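Local coordinates for flagellar basal body rod modification protein (Helicobacter pylori 26695, PDB 4ZZF), which is probably required for assembly of the flagellar hook, perhaps as a scaffold, and is represented here by a fragment that includes its immunoglobulin-like domain, at residues 75-78 / 79-83; 131-134 / 135-138; 18-21 / 22-25. All blocks are in the same frame, centred on the assembly; numbering follows the deposited sequence.

Contact 1: residues 75-78 / 79-83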
ATOM      1  N   GLY A  75      36.978 -14.547  -8.671  1.00 56.28           N
ATOM      2  CA  GLY A  75      37.202 -14.230 -10.065  1.00 55.55           C
ATOM      3  C   GLY A  75      37.900 -15.334 -10.836  1.00 59.36           C
ATOM      4  O   GLY A  75      38.392 -15.099 -11.945  1.00 60.47           O
ATOM      5  N   THR A  76      37.939 -16.537 -10.264  1.00 60.45           N
ATOM      6  CA  THR A  76      38.530 -17.691 -10.948  1.00 64.93           C
ATOM      7  C   THR A  76      37.470 -18.578 -11.593  1.00 62.56           C
ATOM      8  O   THR A  76      36.319 -18.645 -11.137  1.00 59.46           O
ATOM      9  CB  THR A  76      39.385 -18.556  -9.992  1.00 63.96           C
ATOM     10  OG1 THR A  76      38.545 -19.151  -8.990  1.00 66.34           O
ATOM     11  CG2 THR A  76      40.474 -17.711  -9.319  1.00 62.93           C
ATOM     12  N   ASN A  77      37.857 -19.246 -12.674  1.00 64.78           N
ATOM     13  CA  ASN A  77      37.009 -20.274 -13.256  1.00 61.79           C
ATOM     14  C   ASN A  77      37.197 -21.596 -12.510  1.00 66.05           C
ATOM     15  O   ASN A  77      37.812 -21.643 -11.431  1.00 64.19           O
ATOM     16  CB  ASN A  77      37.272 -20.442 -14.758  1.00 62.16           C
ATOM     17  CG  ASN A  77      38.713 -20.836 -15.079  1.00 70.30           C
ATOM     18  OD1 ASN A  77      39.465 -21.300 -14.219  1.00 67.52           O
ATOM     19  ND2 ASN A  77      39.094 -20.656 -16.341  1.00 69.48           N
ATOM     20  N   GLU A  78      36.658 -22.667 -13.078  1.00 64.04           N
ATOM     21  CA  GLU A  78      36.576 -23.912 -12.336  1.00 66.17           C
ATOM     22  C   GLU A  78      37.951 -24.560 -12.150  1.00 72.31           C
ATOM     23  O   GLU A  78      38.111 -25.431 -11.296  1.00 72.33           O
ATOM     24  CB  GLU A  78      35.603 -24.874 -13.017  1.00 64.96           C
ATOM     25  CG  GLU A  78      34.793 -25.695 -12.011  1.00 74.32           C
ATOM     26  CD  GLU A  78      34.148 -24.844 -10.907  1.00 68.26           C
ATOM     27  OE1 GLU A  78      33.153 -24.148 -11.200  1.00 59.14           O
ATOM     28  OE2 GLU A  78      34.629 -24.884  -9.748  1.00 71.37           O
ATOM     29  N   LYS A  79      38.944 -24.126 -12.927  1.00 71.98           N
ATOM     30  CA  LYS A  79      40.319 -24.607 -12.746  1.00 72.89           C
ATOM     31  C   LYS A  79      41.035 -23.835 -11.644  1.00 72.63           C
ATOM     32  O   LYS A  79      41.877 -24.377 -10.922  1.00 74.27           O
ATOM     33  CB  LYS A  79      41.118 -24.502 -14.045  1.00 72.54           C
ATOM     34  CG  LYS A  79      40.678 -25.468 -15.129  1.00 76.78           C
ATOM     35  CD  LYS A  79      40.199 -24.730 -16.370  1.00 81.60           C
ATOM     36  CE  LYS A  79      39.966 -25.695 -17.530  1.00 86.51           C
ATOM     37  NZ  LYS A  79      39.718 -24.984 -18.823  1.00 87.93           N
ATOM     38  N   GLY A  80      40.694 -22.560 -11.523  1.00 70.79           N
ATOM     39  CA  GLY A  80      41.325 -21.692 -10.550  1.00 70.39           C
ATOM     40  C   GLY A  80      42.056 -20.564 -11.248  1.00 68.43           C
ATOM     41  O   GLY A  80      42.777 -19.807 -10.607  1.00 69.31           O
ATOM     42  N   GLU A  81      41.859 -20.458 -12.563  1.00 69.38           N
ATOM     43  CA  GLU A  81      42.455 -19.406 -13.397  1.00 69.25           C
ATOM     44  C   GLU A  81      41.625 -18.118 -13.350  1.00 69.80           C
ATOM     45  O   GLU A  81      40.413 -18.169 -13.542  1.00 66.41           O
ATOM     46  CB  GLU A  81      42.550 -19.883 -14.843  1.00 70.92           C
ATOM     47  CG  GLU A  81      42.620 -21.396 -14.984  1.00 77.54           C
ATOM     48  CD  GLU A  81      42.864 -21.842 -16.420  1.00 87.61           C
ATOM     49  OE1 GLU A  81      42.454 -21.101 -17.347  1.00 87.15           O
ATOM     50  OE2 GLU A  81      43.450 -22.935 -16.619  1.00 87.32           O
ATOM     51  N   LYS A  82      42.255 -16.967 -13.118  1.00 67.91           N
ATOM     52  CA  LYS A  82      41.503 -15.712 -13.104  1.00 63.75           C
ATOM     53  C   LYS A  82      41.025 -15.339 -14.500  1.00 64.64           C
ATOM     54  O   LYS A  82      41.819 -15.237 -15.434  1.00 65.76           O
ATOM     55  CB  LYS A  82      42.330 -14.575 -12.496  1.00 65.57           C
ATOM     56  CG  LYS A  82      42.492 -14.715 -10.982  1.00 68.40           C
ATOM     57  CD  LYS A  82      42.527 -13.366 -10.277  1.00 70.92           C
ATOM     58  CE  LYS A  82      42.535 -13.553  -8.760  1.00 70.87           C
ATOM     59  NZ  LYS A  82      42.516 -12.257  -8.015  1.00 78.74           N
ATOM     60  N   VAL A  83      39.713 -15.137 -14.620  1.00 61.08           N
ATOM     61  CA  VAL A  83      39.040 -14.920 -15.901  1.00 59.00           C
ATOM     62  C   VAL A  83      39.158 -13.476 -16.398  1.00 60.76           C
ATOM     63  O   VAL A  83      39.497 -12.579 -15.619  1.00 58.49           O
ATOM     64  CB  VAL A  83      37.564 -15.286 -15.781  1.00 61.83           C
ATOM     65  CG1 VAL A  83      37.425 -16.751 -15.348  1.00 62.57           C
ATOM     66  CG2 VAL A  83      36.883 -14.343 -14.788  1.00 61.98           C
TER
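Asn77 lays its side chain across the mouth of the turn formed with Lys79, Gly80 and Glu81. Its CB rests against Val83 CG1 at 3.7 Å. A chi1 of 60° tucks CG between the backbone N and carbonyl carbon and turns the amide back over the turn, with CG 3.5 Å from Glu81 O. The tip oxygen, Asn77 OD1, accepts three backbone N-H groups: Glu81 N at 3.0 Å, and Lys79 N and Gly80 N each at 3.2 Å. Gly80 N arrives nearly along the C=O axis, whereas the other two donors stand above the carbonyl plane. Glu81 crosses the amide at a slant, its OE1 3.5 Å from Asn77 ND2, too loose to count as a hydrogen bond. On the backbone, Asn77 N donates to Glu81 O (2.9 Å) and Val83 N to Gly75 O (3.0 Å), while Gly80 N reaches Asn77 O only weakly. Gly80 has a positive phi of 117°, which suits glycine. The short asparagine closes an Asx turn, combined with a type I turn and G1 bulge: a hairpin-like turn with a single antiparallel bridge, Thr76 with Lys82, in the loop between strands 67-73 and 86-94.

Contact 2: residues 131-134 / 135-138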
ATOM      1  N   VAL A 131      21.773  -0.798  -4.434  1.00 44.99           N
ATOM      2  CA  VAL A 131      20.925   0.369  -4.502  1.00 43.99           C
ATOM      3  C   VAL A 131      20.749   0.709  -5.966  1.00 49.81           C
ATOM      4  O   VAL A 131      21.719   1.004  -6.663  1.00 53.78           O
ATOM      5  CB  VAL A 131      21.510   1.542  -3.724  1.00 46.26           C
ATOM      6  CG1 VAL A 131      20.629   2.782  -3.893  1.00 44.99           C
ATOM      7  CG2 VAL A 131      21.616   1.167  -2.262  1.00 45.09           C
ATOM      8  N   LEU A 132      19.510   0.637  -6.439  1.00 49.52           N
ATOM      9  CA  LEU A 132      19.242   0.721  -7.869  1.00 51.17           C
ATOM     10  C   LEU A 132      18.186   1.766  -8.191  1.00 51.34           C
ATOM     11  O   LEU A 132      17.244   1.958  -7.426  1.00 52.78           O
ATOM     12  CB  LEU A 132      18.804  -0.647  -8.401  1.00 49.69           C
ATOM     13  CG  LEU A 132      19.797  -1.803  -8.267  1.00 51.29           C
ATOM     14  CD1 LEU A 132      19.120  -3.105  -8.639  1.00 47.29           C
ATOM     15  CD2 LEU A 132      21.024  -1.564  -9.150  1.00 49.39           C
ATOM     16  N   PRO A 133      18.340   2.441  -9.337  1.00 51.20           N
ATOM     17  CA  PRO A 133      17.373   3.435  -9.805  1.00 48.58           C
ATOM     18  C   PRO A 133      16.046   2.790 -10.125  1.00 49.38           C
ATOM     19  O   PRO A 133      16.026   1.655 -10.588  1.00 45.69           O
ATOM     20  CB  PRO A 133      18.004   3.989 -11.088  1.00 52.94           C
ATOM     21  CG  PRO A 133      19.406   3.493 -11.103  1.00 55.58           C
ATOM     22  CD  PRO A 133      19.438   2.240 -10.294  1.00 49.38           C
ATOM     23  N   ILE A 134      14.965   3.528  -9.901  1.00 53.19           N
ATOM     24  CA  ILE A 134      13.603   3.094 -10.193  1.00 52.42           C
ATOM     25  C   ILE A 134      13.400   2.594 -11.615  1.00 52.31           C
ATOM     26  O   ILE A 134      12.682   1.617 -11.840  1.00 48.51           O
ATOM     27  CB  ILE A 134      12.616   4.243  -9.953  1.00 55.27           C
ATOM     28  CG1 ILE A 134      12.510   4.493  -8.469  1.00 56.92           C
ATOM     29  CG2 ILE A 134      11.231   3.899 -10.482  1.00 58.62           C
ATOM     30  CD1 ILE A 134      11.902   3.355  -7.757  1.00 56.39           C
ATOM     31  N   ASP A 135      14.029   3.265 -12.576  1.00 49.17           N
ATOM     32  CA  ASP A 135      13.793   2.939 -13.976  1.00 51.36           C
ATOM     33  C   ASP A 135      14.515   1.663 -14.376  1.00 48.19           C
ATOM     34  O   ASP A 135      14.333   1.167 -15.479  1.00 48.87           O
ATOM     35  CB  ASP A 135      14.215   4.095 -14.885  1.00 54.52           C
ATOM     36  CG  ASP A 135      15.562   4.684 -14.490  1.00 67.61           C
ATOM     37  OD1 ASP A 135      16.598   4.207 -15.018  1.00 70.02           O
ATOM     38  OD2 ASP A 135      15.581   5.617 -13.642  1.00 66.86           O
ATOM     39  N   SER A 136      15.322   1.110 -13.480  1.00 46.33           N
ATOM     40  CA  SER A 136      15.902  -0.192 -13.766  1.00 46.01           C
ATOM     41  C   SER A 136      14.881  -1.296 -13.480  1.00 41.24           C
ATOM     42  O   SER A 136      15.077  -2.432 -13.871  1.00 40.91           O
ATOM     43  CB  SER A 136      17.172  -0.416 -12.953  1.00 42.85           C
ATOM     44  OG  SER A 136      16.861  -0.873 -11.651  1.00 43.73           O
ATOM     45  N   ALA A 137      13.780  -0.957 -12.816  1.00 40.10           N
ATOM     46  CA  ALA A 137      12.796  -1.965 -12.430  1.00 42.59           C
ATOM     47  C   ALA A 137      11.858  -2.305 -13.581  1.00 45.08           C
ATOM     48  O   ALA A 137      11.231  -1.416 -14.155  1.00 48.23           O
ATOM     49  CB  ALA A 137      12.004  -1.497 -11.240  1.00 36.69           C
ATOM     50  N   ILE A 138      11.748  -3.593 -13.902  1.00 39.28           N
ATOM     51  CA  ILE A 138      10.892  -4.013 -15.004  1.00 42.92           C
ATOM     52  C   ILE A 138       9.593  -4.695 -14.546  1.00 46.29           C
ATOM     53  O   ILE A 138       8.643  -4.792 -15.323  1.00 46.23           O
ATOM     54  CB  ILE A 138      11.634  -4.963 -15.962  1.00 40.43           C
ATOM     55  CG1 ILE A 138      12.083  -6.240 -15.246  1.00 44.25           C
ATOM     56  CG2 ILE A 138      12.808  -4.242 -16.633  1.00 38.84           C
ATOM     57  CD1 ILE A 138      13.108  -7.070 -16.074  1.00 43.73           C
TER
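Ser136 turns back on Pro133 and grips its carbonyl twice. Ser136 OG donates to Pro133 O at 2.9 Å, in line with the carbonyl bond, and Ser136 N reaches the same oxygen at 3.0 Å from well above the carbonyl plane. The hydroxyl is placed by a chi1 of 83°, which folds OG back over its own backbone and also sets it 3.8 Å from Leu132 CB. One residue on, Ala137 N bonds to Ile134 O at 3.0 Å, and the small Ala137 CB fits close to that oxygen. This is the tight, inner half: Ser136 and Ala137 are buried, Ser136 lies on Asp13 and Thr12, and Leu132 on Val14 and Thr12. The outer half is looser. Asp135 is exposed, and its carboxylate merely brushes the proline ring, Asp135 OD2 lying 3.9 Å from Pro133 CB. Pro133 itself, with no N-H to offer, suits the last position of its strand. Two successive bonds from residue i+3 to i make a short 3-10 turn between strands 130-133 and 137-141. Pro133 O thus takes both the N-H and O-H of a buried serine, so backbone and side chain close the same turn.

Contact 3: residues 18-21 / 22-25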
ATOM      1  N   ASN A  18      30.282  -6.493 -12.196  1.00 55.03           N
ATOM      2  CA  ASN A  18      31.564  -6.269 -12.852  1.00 56.17           C
ATOM      3  C   ASN A  18      32.746  -6.883 -12.118  1.00 52.39           C
ATOM      4  O   ASN A  18      32.945  -6.635 -10.930  1.00 54.52           O
ATOM      5  CB  ASN A  18      31.820  -4.781 -13.035  1.00 60.26           C
ATOM      6  CG  ASN A  18      33.169  -4.507 -13.665  1.00 60.50           C
ATOM      7  OD1 ASN A  18      34.136  -4.172 -12.971  1.00 63.98           O
ATOM      8  ND2 ASN A  18      33.254  -4.678 -14.982  1.00 55.36           N
ATOM      9  N   PHE A  19      33.522  -7.687 -12.836  1.00 48.85           N
ATOM     10  CA  PHE A  19      34.796  -8.178 -12.316  1.00 58.75           C
ATOM     11  C   PHE A  19      35.936  -7.397 -12.956  1.00 56.36           C
ATOM     12  O   PHE A  19      36.038  -7.355 -14.183  1.00 55.20           O
ATOM     13  CB  PHE A  19      34.953  -9.670 -12.587  1.00 54.50           C
ATOM     14  CG  PHE A  19      36.271 -10.231 -12.147  1.00 57.68           C
ATOM     15  CD1 PHE A  19      36.693 -10.092 -10.838  1.00 58.23           C
ATOM     16  CD2 PHE A  19      37.074 -10.925 -13.037  1.00 56.32           C
ATOM     17  CE1 PHE A  19      37.901 -10.621 -10.426  1.00 61.06           C
ATOM     18  CE2 PHE A  19      38.276 -11.454 -12.632  1.00 58.29           C
ATOM     19  CZ  PHE A  19      38.693 -11.302 -11.323  1.00 61.28           C
ATOM     20  N   ASP A  20      36.787  -6.783 -12.134  1.00 58.81           N
ATOM     21  CA  ASP A  20      37.826  -5.892 -12.663  1.00 63.94           C
ATOM     22  C   ASP A  20      39.046  -6.642 -13.197  1.00 67.43           C
ATOM     23  O   ASP A  20      39.838  -6.078 -13.951  1.00 68.53           O
ATOM     24  CB  ASP A  20      38.271  -4.862 -11.604  1.00 63.97           C
ATOM     25  CG  ASP A  20      38.904  -5.495 -10.365  1.00 65.66           C
ATOM     26  OD1 ASP A  20      39.570  -6.551 -10.478  1.00 67.16           O
ATOM     27  OD2 ASP A  20      38.748  -4.910  -9.266  1.00 62.72           O
ATOM     28  N   GLY A  21      39.204  -7.903 -12.797  1.00 63.36           N
ATOM     29  CA  GLY A  21      40.335  -8.696 -13.238  1.00 61.91           C
ATOM     30  C   GLY A  21      41.220  -9.210 -12.115  1.00 69.08           C
ATOM     31  O   GLY A  21      41.906 -10.228 -12.273  1.00 70.18           O
ATOM     32  N   ASN A  22      41.217  -8.525 -10.976  1.00 69.32           N
ATOM     33  CA  ASN A  22      42.013  -8.998  -9.847  1.00 72.54           C
ATOM     34  C   ASN A  22      41.245  -9.071  -8.522  1.00 71.68           C
ATOM     35  O   ASN A  22      41.325 -10.073  -7.803  1.00 74.43           O
ATOM     36  CB  ASN A  22      43.260  -8.118  -9.674  1.00 77.73           C
ATOM     37  CG  ASN A  22      44.190  -8.630  -8.574  1.00 79.36           C
ATOM     38  OD1 ASN A  22      44.654  -9.777  -8.618  1.00 77.57           O
ATOM     39  ND2 ASN A  22      44.462  -7.780  -7.584  1.00 78.85           N
ATOM     40  N   ASN A  23      40.507  -8.015  -8.198  1.00 70.25           N
ATOM     41  CA  ASN A  23      39.827  -7.939  -6.911  1.00 69.83           C
ATOM     42  C   ASN A  23      38.585  -8.827  -6.811  1.00 69.98           C
ATOM     43  O   ASN A  23      37.829  -8.978  -7.779  1.00 63.86           O
ATOM     44  CB  ASN A  23      39.444  -6.491  -6.610  1.00 71.84           C
ATOM     45  CG  ASN A  23      40.650  -5.572  -6.542  1.00 79.99           C
ATOM     46  OD1 ASN A  23      41.786  -6.030  -6.376  1.00 79.16           O
ATOM     47  ND2 ASN A  23      40.412  -4.269  -6.671  1.00 78.53           N
ATOM     48  N   LYS A  24      38.400  -9.409  -5.626  1.00 67.10           N
ATOM     49  CA  LYS A  24      37.222 -10.206  -5.294  1.00 64.73           C
ATOM     50  C   LYS A  24      35.939  -9.476  -5.661  1.00 63.85           C
ATOM     51  O   LYS A  24      35.900  -8.247  -5.751  1.00 62.55           O
ATOM     52  CB  LYS A  24      37.202 -10.536  -3.795  1.00 64.71           C
ATOM     53  CG  LYS A  24      36.304  -9.572  -3.003  1.00 70.87           C
ATOM     54  CD  LYS A  24      36.091  -9.957  -1.544  1.00 75.30           C
ATOM     55  CE  LYS A  24      37.377 -10.386  -0.850  1.00 77.72           C
ATOM     56  NZ  LYS A  24      37.165 -10.520   0.627  1.00 75.67           N
ATOM     57  N   LEU A  25      34.879 -10.238  -5.862  1.00 60.58           N
ATOM     58  CA  LEU A  25      33.594  -9.628  -6.120  1.00 59.75           C
ATOM     59  C   LEU A  25      32.601 -10.016  -5.038  1.00 57.81           C
ATOM     60  O   LEU A  25      32.276 -11.185  -4.881  1.00 59.65           O
ATOM     61  CB  LEU A  25      33.076 -10.043  -7.488  1.00 57.53           C
ATOM     62  CG  LEU A  25      31.707  -9.453  -7.787  1.00 60.21           C
ATOM     63  CD1 LEU A  25      31.807  -7.932  -7.918  1.00 63.92           C
ATOM     64  CD2 LEU A  25      31.167 -10.088  -9.041  1.00 58.27           C
TER
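Asp20 OD1 is gripped by two successive backbone N-H groups, Asn22 N at 2.6 Å and Asn23 N at 2.9 Å. The first comes almost end-on to the carboxylate C-O bond, with an N-H...O angle of 165°; the second uses the syn lone pair. A chi1 of 62° curls the carboxylate over the turn to meet both donors, and the pairing of Asp20 with Asn22 N makes an Asx turn. Two N-H groups on one oxygen would probably stabilise the negative charge. The second oxygen, Asp20 OD2, lies 3.1 Å from Asn23 ND2 but at an angle too poor for a hydrogen bond, carboxylate and amide planes being nearly perpendicular. Gly21, at a phi of 121°, takes the bend that glycine tolerates, and its N rides 3.5 Å above the centre of one face of the Phe19 ring. At the edge of that ring, near its plane, Asn23 O approaches Phe19 CE1 at 3.1 Å, where the weakly positive ring hydrogens suit a carbonyl. Leu25 CD1 lies 3.5 Å from Asn18 O, a methyl packed against the backbone of the preceding strand. Phe19 meets the Trp73 ring and touches Tyr88, and its backbone hydrogen-bonds to Gly86 at the start of strand 86-94, while Leu25 bonds to Trp73 of strand 67-73; the turn thus carries the chain from strand 16-19 to strand 25-31.

Overall arrangement
From the N terminus the chain reaches contact 3 first, which closes the loop between strands 16-19 and 25-31, then contact 1, which closes a turn between strands 67-73 and 86-94, and finally contact 2, which joins strands 130-133 and 137-141. The three follow in series, none nested or crossed. Contacts 1 and 3 meet at one end of the immunoglobulin-like domain: Gly75 touches the Phe19 ring, and Lys82 reaches Asn22 O. Contact 2 lies elsewhere in the chain, linking the three-stranded sheet ending in 130-133 to the pair 9-12 and 137-141; its nearest atoms are about 11 Å from contact 3 and about 21 Å from contact 1.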